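Local coordinates for protein neural CELL adhesion molecule 1,140 KDA isoform (Homo sapiens, PDB 2VKW) that probably mediates adhesion between neural cells as a cell-surface receptor whose extracellular part includes two tandem fibronectin type III domains, at residues S111-E116 and V182-Q187. Residues are numbered along the deposited sequence; the frame is centred on the assembly and turned at random.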
loop_
_atom_site.group_PDB
_atom_site.type_symbol
_atom_site.label_atom_id
_atom_site.label_comp_id
_atom_site.label_asym_id
_atom_site.label_seq_id
_atom_site.Cartn_x
_atom_site.Cartn_y
_atom_site.Cartn_z
ATOM N N SER A 111 5.408 5.840 11.409
ATOM C CA SER A 111 4.969 4.820 10.473
ATOM C C SER A 111 4.938 5.565 9.137
ATOM O O SER A 111 4.973 6.801 9.125
ATOM C CB SER A 111 3.572 4.306 10.846
ATOM O OG SER A 111 2.575 5.262 10.539
ATOM N N ALA A 112 4.904 4.824 8.029
ATOM C CA ALA A 112 4.883 5.427 6.701
ATOM C C ALA A 112 3.711 6.391 6.557
ATOM O O ALA A 112 2.582 6.061 6.904
ATOM C CB ALA A 112 4.803 4.341 5.623
ATOM N N PRO A 113 3.970 7.601 6.051
ATOM C CA PRO A 113 2.905 8.584 5.879
ATOM C C PRO A 113 1.861 8.197 4.827
ATOM O O PRO A 113 2.091 7.333 3.978
ATOM C CB PRO A 113 3.666 9.859 5.514
ATOM C CG PRO A 113 4.901 9.340 4.859
ATOM C CD PRO A 113 5.283 8.195 5.746
ATOM N N LYS A 114 0.704 8.843 4.913
ATOM C CA LYS A 114 -0.393 8.597 3.995
ATOM C C LYS A 114 -0.306 9.700 2.947
ATOM O O LYS A 114 -0.176 10.878 3.288
ATOM C CB LYS A 114 -1.720 8.664 4.760
ATOM C CG LYS A 114 -2.882 7.961 4.086
ATOM C CD LYS A 114 -3.989 7.664 5.097
ATOM C CE LYS A 114 -5.119 6.849 4.466
ATOM N NZ LYS A 114 -6.088 6.336 5.486
ATOM N N LEU A 115 -0.376 9.320 1.675
ATOM C CA LEU A 115 -0.260 10.293 0.596
ATOM C C LEU A 115 -1.541 10.554 -0.193
ATOM O O LEU A 115 -2.178 9.634 -0.705
ATOM C CB LEU A 115 0.854 9.852 -0.352
ATOM C CG LEU A 115 2.197 9.673 0.356
ATOM C CD1 LEU A 115 3.205 9.073 -0.600
ATOM C CD2 LEU A 115 2.677 11.028 0.884
ATOM N N GLU A 116 -1.900 11.828 -0.300
ATOM C CA GLU A 116 -3.098 12.225 -1.018
ATOM C C GLU A 116 -2.751 13.259 -2.080
ATOM O O GLU A 116 -2.580 14.434 -1.773
ATOM C CB GLU A 116 -4.116 12.812 -0.043
ATOM C CG GLU A 116 -5.476 13.058 -0.658
ATOM C CD GLU A 116 -6.405 13.782 0.291
ATOM O OE1 GLU A 116 -6.572 15.007 0.134
ATOM O OE2 GLU A 116 -6.955 13.124 1.203
ATOM N N VAL A 182 7.905 9.108 0.042
ATOM C CA VAL A 182 7.944 10.052 1.139
ATOM C C VAL A 182 8.273 9.366 2.449
ATOM O O VAL A 182 7.660 8.364 2.818
ATOM C CB VAL A 182 6.603 10.797 1.277
ATOM C CG1 VAL A 182 6.681 11.785 2.440
ATOM C CG2 VAL A 182 6.273 11.522 -0.033
ATOM N N VAL A 183 9.268 9.906 3.139
ATOM C CA VAL A 183 9.691 9.375 4.420
ATOM C C VAL A 183 9.395 10.367 5.529
ATOM O O VAL A 183 9.634 11.571 5.387
ATOM C CB VAL A 183 11.206 9.080 4.441
ATOM C CG1 VAL A 183 11.678 8.782 5.880
ATOM C CG2 VAL A 183 11.506 7.897 3.534
ATOM N N ALA A 184 8.863 9.845 6.628
ATOM C CA ALA A 184 8.560 10.635 7.812
ATOM C C ALA A 184 9.730 10.393 8.764
ATOM O O ALA A 184 10.124 9.248 8.990
ATOM C CB ALA A 184 7.271 10.157 8.443
ATOM N N GLU A 185 10.288 11.466 9.313
ATOM C CA GLU A 185 11.422 11.344 10.223
ATOM C C GLU A 185 11.226 12.148 11.500
ATOM O O GLU A 185 10.898 13.332 11.454
ATOM C CB GLU A 185 12.713 11.795 9.516
ATOM C CG GLU A 185 13.935 11.961 10.424
ATOM C CD GLU A 185 15.249 12.111 9.638
ATOM O OE1 GLU A 185 15.203 12.507 8.447
ATOM O OE2 GLU A 185 16.330 11.842 10.215
ATOM N N ASN A 186 11.412 11.486 12.640
ATOM C CA ASN A 186 11.294 12.142 13.932
ATOM C C ASN A 186 12.576 11.850 14.698
ATOM O O ASN A 186 13.506 11.261 14.140
ATOM C CB ASN A 186 10.082 11.630 14.720
ATOM C CG ASN A 186 10.185 10.163 15.087
ATOM O OD1 ASN A 186 11.263 9.560 15.037
ATOM N ND2 ASN A 186 9.054 9.578 15.478
ATOM N N GLN A 187 12.621 12.248 15.968
ATOM C CA GLN A 187 13.806 12.035 16.792
ATOM C C GLN A 187 14.392 10.636 16.717
ATOM O O GLN A 187 15.605 10.495 16.655
ATOM C CB GLN A 187 13.513 12.362 18.259
ATOM C CG GLN A 187 13.643 13.837 18.626
ATOM C CD GLN A 187 15.075 14.358 18.557
ATOM O OE1 GLN A 187 15.362 15.466 19.014
ATOM N NE2 GLN A 187 15.975 13.565 17.985
#
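Pro113 and Leu115 pack against Val182 and Ala184 in an apolar contact between the two sheets of the second fibronectin type III domain, a beta sandwich. Residues 111-116 lead into strand 114-119 at the edge of the three-stranded sheet, while 182-187 end strand 177-186, an inner strand of the four-stranded sheet. The CA atoms come no nearer than 6.3 Å, between Pro113 and Ala184, and the contact is made by side chains meeting each other and two carbonyl oxygens.

Through CG and CD the proline ring touches both Val182 and Ala184. Pro113 CG lies 3.6 Å from Val182 O and also meets CG1 of that valine, whereas Pro113 CD rests 3.9 Å from Ala184 CB. The small alanine methyl is also near the preceding loop, with Ala184 CB 4.1 Å from Ser111 O. Tyr143 of the neighbouring strand 142-149 packs against both Pro113 and Val182.

The two methyl branches of Val182 meet different residues of 111-116. With CG1 anti to the backbone N (chi1 -180°), that methyl is turned to the proline ring and CG2 to the leucine. Leu115 also packs on Val128 and Leu130 of its own sheet and on Phe196 of the opposite one, so its isobutyl group lies between the two sheets. Both leucine methyls reach the same valine branch: Leu115 CD2 lies 3.7 Å from Val182 CG2, and Leu115 CD1 lies 4.0 Å from that same CG2.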